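PDB 3IXL: arylmalonate decarboxylase from Bordetella bronchiseptica, which catalyses the decarboxylation of 2-aryl-2-methylmalonates to 2-arylpropionates, releasing carbon dioxide. Local coordinates for residues Gly10-Pro15 with Asp57-Leu62; Leu115-Val120 with Gly205-Ser210; Thr124-Asp129 with Leu185-Gly190. The protein carries 2 engineered substitutions. All blocks are in the same frame, centred on the assembly; numbering follows the deposited sequence.

Contact 1: Gly10-Pro15 with Asp57-Leu62; sequences GMIVPP and DHARRL. With PAC (2-phenylacetic acid), chain C.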
loop_
_atom_site.group_PDB
_atom_site.type_symbol
_atom_site.label_atom_id
_atom_site.label_comp_id
_atom_site.label_asym_id
_atom_site.label_seq_id
_atom_site.Cartn_x
_atom_site.Cartn_y
_atom_site.Cartn_z
ATOM N N GLY A 10 4.461 -9.587 10.160
ATOM C CA GLY A 10 3.962 -10.520 9.164
ATOM C C GLY A 10 3.207 -9.826 8.048
ATOM O O GLY A 10 2.435 -8.886 8.308
ATOM N N MET A 11 3.406 -10.303 6.821
ATOM C CA MET A 11 2.796 -9.686 5.632
ATOM C C MET A 11 2.145 -10.717 4.734
ATOM O O MET A 11 2.776 -11.702 4.368
ATOM C CB MET A 11 3.851 -8.892 4.866
ATOM C CG MET A 11 4.297 -7.683 5.661
ATOM S SD MET A 11 5.489 -6.651 4.808
ATOM C CE MET A 11 5.287 -5.134 5.759
ATOM N N ILE A 12 0.883 -10.489 4.393
ATOM C CA ILE A 12 0.172 -11.306 3.419
ATOM C C ILE A 12 0.331 -10.609 2.069
ATOM O O ILE A 12 -0.058 -9.444 1.928
ATOM C CB ILE A 12 -1.318 -11.454 3.785
ATOM C CG1 ILE A 12 -1.484 -12.042 5.192
ATOM C CG2 ILE A 12 -2.023 -12.341 2.752
ATOM C CD1 ILE A 12 -2.901 -11.938 5.723
ATOM N N VAL A 13 0.937 -11.297 1.099
ATOM C CA VAL A 13 1.316 -10.670 -0.174
ATOM C C VAL A 13 0.639 -11.352 -1.364
ATOM O O VAL A 13 0.348 -12.538 -1.293
ATOM C CB VAL A 13 2.864 -10.650 -0.357
ATOM C CG1 VAL A 13 3.538 -9.868 0.774
ATOM C CG2 VAL A 13 3.445 -12.070 -0.441
ATOM N N PRO A 14 0.334 -10.605 -2.439
ATOM C CA PRO A 14 -0.283 -11.252 -3.612
ATOM C C PRO A 14 0.444 -12.438 -4.299
ATOM O O PRO A 14 -0.224 -13.433 -4.597
ATOM C CB PRO A 14 -0.527 -10.079 -4.577
ATOM C CG PRO A 14 -0.667 -8.888 -3.647
ATOM C CD PRO A 14 0.372 -9.136 -2.582
ATOM N N PRO A 15 1.768 -12.355 -4.558
ATOM C CA PRO A 15 2.354 -13.454 -5.347
ATOM C C PRO A 15 2.389 -14.787 -4.603
ATOM O O PRO A 15 2.521 -14.811 -3.381
ATOM C CB PRO A 15 3.777 -12.961 -5.637
ATOM C CG PRO A 15 3.738 -11.468 -5.378
ATOM C CD PRO A 15 2.783 -11.336 -4.231
ATOM N N ASP A 57 -6.826 -17.223 6.692
ATOM C CA ASP A 57 -5.967 -18.384 6.916
ATOM C C ASP A 57 -4.493 -18.010 6.864
ATOM O O ASP A 57 -3.689 -18.535 7.631
ATOM C CB ASP A 57 -6.277 -19.502 5.919
ATOM C CG ASP A 57 -7.670 -20.084 6.115
ATOM O OD1 ASP A 57 -8.113 -20.249 7.276
ATOM O OD2 ASP A 57 -8.337 -20.354 5.097
ATOM N N HIS A 58 -4.139 -17.088 5.966
ATOM C CA HIS A 58 -2.758 -16.612 5.892
ATOM C C HIS A 58 -2.391 -15.802 7.137
ATOM O O HIS A 58 -1.278 -15.908 7.646
ATOM C CB HIS A 58 -2.516 -15.801 4.616
ATOM C CG HIS A 58 -2.370 -16.651 3.395
ATOM N ND1 HIS A 58 -1.167 -17.208 3.020
ATOM C CD2 HIS A 58 -3.278 -17.060 2.478
ATOM C CE1 HIS A 58 -1.336 -17.914 1.917
ATOM N NE2 HIS A 58 -2.607 -17.843 1.568
ATOM N N ALA A 59 -3.343 -15.008 7.635
ATOM C CA ALA A 59 -3.143 -14.291 8.899
ATOM C C ALA A 59 -2.829 -15.262 10.053
ATOM O O ALA A 59 -1.912 -15.024 10.840
ATOM C CB ALA A 59 -4.357 -13.412 9.220
ATOM N N ARG A 60 -3.602 -16.343 10.140
ATOM C CA ARG A 60 -3.405 -17.366 11.159
ATOM C C ARG A 60 -2.034 -18.038 11.024
ATOM O O ARG A 60 -1.372 -18.291 12.038
ATOM C CB ARG A 60 -4.505 -18.420 11.080
ATOM C CG ARG A 60 -5.890 -17.966 11.526
ATOM C CD ARG A 60 -6.858 -19.154 11.448
ATOM N NE ARG A 60 -8.235 -18.821 11.806
ATOM C CZ ARG A 60 -8.724 -18.858 13.045
ATOM N NH1 ARG A 60 -7.949 -19.203 14.069
ATOM N NH2 ARG A 60 -9.994 -18.539 13.262
ATOM N N ARG A 61 -1.604 -18.315 9.787
ATOM C CA ARG A 61 -0.271 -18.897 9.585
ATOM C C ARG A 61 0.800 -17.977 10.152
ATOM O O ARG A 61 1.689 -18.408 10.890
ATOM C CB ARG A 61 0.034 -19.187 8.111
ATOM C CG ARG A 61 1.435 -19.787 7.953
ATOM C CD ARG A 61 1.969 -19.738 6.552
ATOM N NE ARG A 61 3.394 -20.085 6.542
ATOM C CZ ARG A 61 4.254 -19.727 5.590
ATOM N NH1 ARG A 61 3.839 -18.993 4.560
ATOM N NH2 ARG A 61 5.534 -20.086 5.672
ATOM N N LEU A 62 0.712 -16.695 9.809
ATOM C CA LEU A 62 1.687 -15.726 10.307
ATOM C C LEU A 62 1.677 -15.610 11.836
ATOM O O LEU A 62 2.730 -15.463 12.462
ATOM C CB LEU A 62 1.472 -14.358 9.638
ATOM C CG LEU A 62 1.758 -14.348 8.127
ATOM C CD1 LEU A 62 1.067 -13.164 7.471
ATOM C CD2 LEU A 62 3.253 -14.334 7.828
HETATM C C1 PAC C . -2.208 -3.421 -5.086
HETATM C C2 PAC C . -1.812 -4.617 -5.932
HETATM C "C1'" PAC C . -0.511 -5.351 -5.681
HETATM C "C2'" PAC C . 0.054 -5.986 -6.791
HETATM C "C3'" PAC C . 1.244 -6.701 -6.678
HETATM C "C4'" PAC C . 1.876 -6.791 -5.441
HETATM C "C5'" PAC C . 1.321 -6.155 -4.323
HETATM C "C6'" PAC C . 0.123 -5.441 -4.432
HETATM O O1 PAC C . -1.471 -2.949 -4.176
HETATM O O2 PAC C . -3.337 -2.923 -5.362
#

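Contact 2: Leu115-Val120 with Gly205-Ser210; sequences LGVRRV and GVPVVS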
loop_
_atom_site.group_PDB
_atom_site.type_symbol
_atom_site.label_atom_id
_atom_site.label_comp_id
_atom_site.label_asym_id
_atom_site.label_seq_id
_atom_site.Cartn_x
_atom_site.Cartn_y
_atom_site.Cartn_z
ATOM N N LEU A 115 0.147 13.272 6.436
ATOM C CA LEU A 115 0.770 14.312 5.620
ATOM C C LEU A 115 -0.189 15.459 5.293
ATOM O O LEU A 115 0.157 16.343 4.502
ATOM C CB LEU A 115 1.368 13.710 4.343
ATOM C CG LEU A 115 2.580 12.818 4.615
ATOM C CD1 LEU A 115 2.836 11.870 3.467
ATOM C CD2 LEU A 115 3.816 13.685 4.903
ATOM N N GLY A 116 -1.375 15.440 5.898
ATOM C CA GLY A 116 -2.359 16.514 5.718
ATOM C C GLY A 116 -2.944 16.591 4.320
ATOM O O GLY A 116 -3.293 17.670 3.842
ATOM N N VAL A 117 -3.070 15.441 3.668
ATOM C CA VAL A 117 -3.586 15.388 2.311
ATOM C C VAL A 117 -5.078 15.089 2.339
ATOM O O VAL A 117 -5.493 14.028 2.791
ATOM C CB VAL A 117 -2.834 14.327 1.474
ATOM C CG1 VAL A 117 -3.412 14.240 0.068
ATOM C CG2 VAL A 117 -1.357 14.649 1.417
ATOM N N ARG A 118 -5.877 16.046 1.876
ATOM C CA ARG A 118 -7.316 15.859 1.728
ATOM C C ARG A 118 -7.671 15.705 0.251
ATOM O O ARG A 118 -8.409 14.786 -0.125
ATOM C CB ARG A 118 -8.075 17.041 2.349
ATOM C CG ARG A 118 -9.562 17.118 2.010
ATOM C CD ARG A 118 -10.381 16.102 2.790
ATOM N NE ARG A 118 -10.489 16.430 4.215
ATOM C CZ ARG A 118 -11.604 16.844 4.818
ATOM N NH1 ARG A 118 -12.734 16.984 4.132
ATOM N NH2 ARG A 118 -11.591 17.114 6.118
ATOM N N ARG A 119 -7.148 16.606 -0.578
ATOM C CA ARG A 119 -7.344 16.547 -2.019
ATOM C C ARG A 119 -6.152 15.827 -2.616
ATOM O O ARG A 119 -5.020 16.294 -2.506
ATOM C CB ARG A 119 -7.460 17.955 -2.596
ATOM C CG ARG A 119 -8.759 18.636 -2.234
ATOM C CD ARG A 119 -8.767 20.077 -2.707
ATOM N NE ARG A 119 -8.314 20.220 -4.091
ATOM C CZ ARG A 119 -9.052 19.925 -5.157
ATOM N NH1 ARG A 119 -10.289 19.465 -5.011
ATOM N NH2 ARG A 119 -8.554 20.089 -6.374
ATOM N N VAL A 120 -6.418 14.679 -3.239
ATOM C CA VAL A 120 -5.366 13.749 -3.587
ATOM C C VAL A 120 -5.410 13.366 -5.060
ATOM O O VAL A 120 -6.420 12.865 -5.550
ATOM C CB VAL A 120 -5.409 12.496 -2.658
ATOM C CG1 VAL A 120 -6.754 11.755 -2.730
ATOM C CG2 VAL A 120 -4.218 11.565 -2.935
ATOM N N GLY A 205 6.894 19.730 -4.629
ATOM C CA GLY A 205 6.701 20.365 -3.327
ATOM C C GLY A 205 5.438 19.916 -2.612
ATOM O O GLY A 205 4.936 20.607 -1.720
ATOM N N VAL A 206 4.905 18.762 -3.018
ATOM C CA VAL A 206 3.789 18.128 -2.316
ATOM C C VAL A 206 4.202 16.706 -1.939
ATOM O O VAL A 206 5.089 16.130 -2.577
ATOM C CB VAL A 206 2.476 18.111 -3.156
ATOM C CG1 VAL A 206 2.038 19.541 -3.532
ATOM C CG2 VAL A 206 2.628 17.252 -4.411
ATOM N N PRO A 207 3.595 16.155 -0.874
ATOM C CA PRO A 207 3.955 14.800 -0.458
ATOM C C PRO A 207 3.354 13.713 -1.350
ATOM O O PRO A 207 2.297 13.914 -1.958
ATOM C CB PRO A 207 3.384 14.706 0.962
ATOM C CG PRO A 207 2.234 15.641 0.960
ATOM C CD PRO A 207 2.584 16.759 0.012
ATOM N N VAL A 208 4.046 12.581 -1.405
ATOM C CA VAL A 208 3.580 11.376 -2.087
ATOM C C VAL A 208 3.418 10.250 -1.076
ATOM O O VAL A 208 4.327 9.979 -0.278
ATOM C CB VAL A 208 4.583 10.896 -3.164
ATOM C CG1 VAL A 208 4.098 9.608 -3.833
ATOM C CG2 VAL A 208 4.798 11.981 -4.197
ATOM N N VAL A 209 2.270 9.589 -1.125
ATOM C CA VAL A 209 2.061 8.358 -0.363
ATOM C C VAL A 209 2.018 7.226 -1.374
ATOM O O VAL A 209 1.206 7.253 -2.296
ATOM C CB VAL A 209 0.770 8.408 0.485
ATOM C CG1 VAL A 209 0.499 7.054 1.157
ATOM C CG2 VAL A 209 0.888 9.484 1.560
ATOM N N SER A 210 2.904 6.250 -1.205
ATOM C CA SER A 210 3.027 5.140 -2.142
ATOM C C SER A 210 2.632 3.855 -1.426
ATOM O O SER A 210 3.032 3.643 -0.280
ATOM C CB SER A 210 4.464 5.059 -2.662
ATOM O OG SER A 210 4.613 3.975 -3.554
#

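Contact 3: Thr124-Asp129 with Leu185-Gly190; sequences TAYIDD and LLSSGG. Engineered in segment 185-190: S188 (natural residue Cys). With PAC (2-phenylacetic acid), chain C.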
loop_
_atom_site.group_PDB
_atom_site.type_symbol
_atom_site.label_atom_id
_atom_site.label_comp_id
_atom_site.label_asym_id
_atom_site.label_seq_id
_atom_site.Cartn_x
_atom_site.Cartn_y
_atom_site.Cartn_z
ATOM N N THR A 124 -1.690 5.631 -10.605
ATOM C CA THR A 124 -1.869 4.210 -10.268
ATOM C C THR A 124 -1.375 3.280 -11.359
ATOM O O THR A 124 -1.159 3.701 -12.504
ATOM C CB THR A 124 -3.336 3.835 -10.005
ATOM O OG1 THR A 124 -3.961 3.511 -11.256
ATOM C CG2 THR A 124 -4.098 4.952 -9.281
ATOM N N ALA A 125 -1.234 2.003 -10.998
ATOM C CA ALA A 125 -0.819 0.978 -11.931
ATOM C C ALA A 125 -2.018 0.364 -12.656
ATOM O O ALA A 125 -1.822 -0.416 -13.577
ATOM C CB ALA A 125 -0.049 -0.109 -11.195
ATOM N N TYR A 126 -3.232 0.713 -12.230
ATOM C CA TYR A 126 -4.415 -0.126 -12.503
ATOM C C TYR A 126 -5.208 0.181 -13.756
ATOM O O TYR A 126 -5.061 1.242 -14.366
ATOM C CB TYR A 126 -5.415 -0.025 -11.352
ATOM C CG TYR A 126 -4.875 -0.107 -9.948
ATOM C CD1 TYR A 126 -5.134 0.913 -9.034
ATOM C CD2 TYR A 126 -4.174 -1.227 -9.515
ATOM C CE1 TYR A 126 -4.680 0.832 -7.725
ATOM C CE2 TYR A 126 -3.706 -1.319 -8.201
ATOM C CZ TYR A 126 -3.974 -0.277 -7.318
ATOM O OH TYR A 126 -3.537 -0.344 -6.007
ATOM N N ILE A 127 -6.082 -0.770 -14.100
ATOM C CA ILE A 127 -7.169 -0.527 -15.067
ATOM C C ILE A 127 -8.320 0.227 -14.386
ATOM O O ILE A 127 -8.408 0.268 -13.155
ATOM C CB ILE A 127 -7.673 -1.828 -15.763
ATOM C CG1 ILE A 127 -8.234 -2.833 -14.748
ATOM C CG2 ILE A 127 -6.540 -2.452 -16.591
ATOM C CD1 ILE A 127 -8.958 -4.040 -15.398
ATOM N N ASP A 128 -9.210 0.805 -15.185
ATOM C CA ASP A 128 -10.152 1.791 -14.668
ATOM C C ASP A 128 -11.236 1.300 -13.719
ATOM O O ASP A 128 -11.683 2.072 -12.870
ATOM C CB ASP A 128 -10.746 2.635 -15.801
ATOM C CG ASP A 128 -9.794 3.715 -16.276
ATOM O OD1 ASP A 128 -8.803 4.027 -15.561
ATOM O OD2 ASP A 128 -10.034 4.267 -17.372
ATOM N N ASP A 129 -11.644 0.038 -13.820
ATOM C CA ASP A 129 -12.602 -0.474 -12.831
ATOM C C ASP A 129 -11.977 -0.371 -11.445
ATOM O O ASP A 129 -12.639 0.028 -10.488
ATOM C CB ASP A 129 -13.019 -1.920 -13.124
ATOM C CG ASP A 129 -14.079 -2.449 -12.146
ATOM O OD1 ASP A 129 -14.865 -1.652 -11.593
ATOM O OD2 ASP A 129 -14.118 -3.677 -11.954
ATOM N N LEU A 185 -1.324 10.138 -4.342
ATOM C CA LEU A 185 -1.307 8.723 -3.994
ATOM C C LEU A 185 -0.782 7.942 -5.191
ATOM O O LEU A 185 -1.374 7.968 -6.266
ATOM C CB LEU A 185 -2.702 8.223 -3.603
ATOM C CG LEU A 185 -2.830 6.713 -3.374
ATOM C CD1 LEU A 185 -1.952 6.256 -2.213
ATOM C CD2 LEU A 185 -4.294 6.351 -3.115
ATOM N N LEU A 186 0.350 7.274 -4.997
ATOM C CA LEU A 186 0.927 6.382 -5.987
ATOM C C LEU A 186 0.524 4.966 -5.577
ATOM O O LEU A 186 1.063 4.388 -4.624
ATOM C CB LEU A 186 2.445 6.572 -6.041
ATOM C CG LEU A 186 3.299 5.705 -6.971
ATOM C CD1 LEU A 186 2.797 5.714 -8.422
ATOM C CD2 LEU A 186 4.729 6.231 -6.901
ATOM N N SER A 187 -0.466 4.425 -6.280
ATOM C CA SER A 187 -1.136 3.216 -5.818
ATOM C C SER A 187 -0.750 1.973 -6.600
ATOM O O SER A 187 -0.791 1.945 -7.835
ATOM C CB SER A 187 -2.659 3.396 -5.800
ATOM O OG SER A 187 -3.270 2.371 -5.021
ATOM N N SER A 188 -0.381 0.966 -5.811
ATOM C CA SER A 188 -0.084 -0.434 -6.151
ATOM C C SER A 188 1.190 -0.833 -5.466
ATOM O O SER A 188 2.258 -0.267 -5.724
ATOM C CB SER A 188 0.030 -0.753 -7.635
ATOM O OG SER A 188 0.261 -2.153 -7.758
ATOM N N GLY A 189 1.063 -1.842 -4.611
ATOM C CA GLY A 189 2.183 -2.405 -3.887
ATOM C C GLY A 189 3.070 -3.253 -4.766
ATOM O O GLY A 189 4.047 -3.823 -4.284
ATOM N N GLY A 190 2.743 -3.345 -6.051
ATOM C CA GLY A 190 3.562 -4.113 -6.992
ATOM C C GLY A 190 4.619 -3.265 -7.660
ATOM O O GLY A 190 5.513 -3.790 -8.316
HETATM C C1 PAC C . -2.208 -3.421 -5.086
HETATM C C2 PAC C . -1.812 -4.617 -5.932
HETATM C "C1'" PAC C . -0.511 -5.351 -5.681
HETATM C "C2'" PAC C . 0.054 -5.986 -6.791
HETATM C "C3'" PAC C . 1.244 -6.701 -6.678
HETATM C "C4'" PAC C . 1.876 -6.791 -5.441
HETATM C "C5'" PAC C . 1.321 -6.155 -4.323
HETATM C "C6'" PAC C . 0.123 -5.441 -4.432
HETATM O O1 PAC C . -1.471 -2.949 -4.176
HETATM O O2 PAC C . -3.337 -2.923 -5.362
#

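Contact 1: Gly10-Pro15 with Asp57-Leu62
I12 overlaps helix 55-64 with its longer branch: CG1 lies between H58 CB and L62 CD1, and CD1 runs on against the helix backbone at A59. Its CG1 stands anti to the carbonyl carbon (chi1 -57°), and CD1 extends from there to lie 3.6 Å from A59 N and 4.1 Å from A59 CB. One step back, I12 CG1 sits 3.6 Å from L62 CD1 and 3.9 Å from H58 CB; CG2 meets H58 CB too. L62 CD1 also comes within 3.8 Å of M11 N, and the leucine closes over G10, where the strand has no side chain in the way. Strand and helix run nearly antiparallel, 151° apart with their axes 8.6 Å from each other; helix 55-64 lies in the connection between strands 33-37 and 67-72 of the same parallel sheet. H58 meets the strand through CB; its ring leads off to S36, which hydrogen-bonds ND1. Beyond the helix, P14 enters the ligand pocket and sets CG 3.4 Å from C5' of the bound phenylacetate ring. Between the two segments the side-chain chemistry is apolar, consistent with a contact held by close fit and burial of apolar surface, with the histidine's ND1 satisfied beyond the interface.

Contact 2: Leu115-Val120 with Gly205-Ser210
L115 and P207 make the broadest part of an entirely apolar contact, the leucine and the proline ring lying alongside and pointing opposite ways. L115 CD1 approaches P207 CB to 3.8 Å, and L115 CB lies 4.0 Å from P207 CG, so the whole leucine side chain, from its root to its branches, follows the proline ring. With CG anti to its own carbonyl carbon (chi1 -69°), L115 carries CD1 past the ring as far as V209, where it meets CG2 at 3.6 Å; these two side chains cross at a slant. V117 CG2 also reaches the ring, 3.8 Å from P207 CG, which places the proline against both L115 and V117.

The backbone geometry explains how L115 and V117 come to serve the same proline. Helix 104-114 ends in a Schellman motif: G116, with positive phi, is its C-prime residue, and V117 N bonds back to L112 O. The chain thereby turns from the helix into strand 119-124 of a parallel four-stranded sheet, in which 183-187 separates this strand from the edge strand 208-210. L112 of the same helix also packs on V117 and V209, adding to the apolar surface.

Polar bonding is made with other parts of the chain. P207 is tied through its backbone to I184 on the intervening strand, V208 N is hydrogen-bonded to E201 of helix 196-204, and R119 forms a salt bridge through NH2 with OD1 of D180.

Contact 3: Thr124-Asp129 with Leu185-Gly190
Y126 brings its hydroxyl to S187, and the close-fitting half of the contact gathers round this meeting. S187 OG donates to Y126 OH at 2.9 Å, and that same hydroxyl donates to O2 of the bound phenylacetate at 2.7 Å. The phenol oxygen is thus gripped by two bonds, one receiving and one giving. The carboxylate O2 lies at the edge of the tyrosine ring, near its plane, while S187 O is over one face. S187 places OG anti to its backbone N (chi1 -164°), directing it to the phenol. Beside the ring, the engineered S188, cysteine in the natural protein, packs CB 3.6 Å from A125 CB and 3.8 Å from Y126 CE2.

The backbones meet where parallel strands 119-124 and 183-187 finish: T124 pairs with S187, and A125 N donates to S187 O at 3.2 Å. Loops leaving the C-terminal ends of the strands build the ligand site, the usual arrangement in a parallel alpha/beta sheet. T124 makes an ST turn, its OG1 accepting from Y126 N and also hydrogen-bonded to N131 OD1; in this variant the engineered S188 makes another, its OG accepting from G190 N. G189 N donates to carboxylate O1 at 2.8 Å in an essentially straight bond (179°), while T75 and S76 also hydrogen-bond the ligand.

The two segments part beyond this buried knot. G189 and G190 are partly exposed and make their contacts with the ligand, not with segment 124-129; G190 CA comes 3.5 Å from PAC C3'. On the other segment the chain swings off at I127, the N-cap position of helix 128-140, and the exposed D128 turns to N131 and the modified cysteine at position 148.

In the fold
All three contacts are largely buried, but they hold different parts of the fold. Contact 1 joins a strand of one four-stranded parallel sheet to a covering helix; contacts 2 and 3 belong to the other sheet, where V209 O lies 2.8 Å from L186 N in a probable hydrogen bond. Contact 3 is nested inside the chain loop closed by contact 2. Contacts 1 and 2, on opposite sides of the chain's centre, are apolar, and their centres lie about 29 Å apart. Contact 3 is nearer the centre and much more polar. The ligand is touched from both sheets, by P14 from contact 1 and by the hydrogen-bonding loops of contact 3.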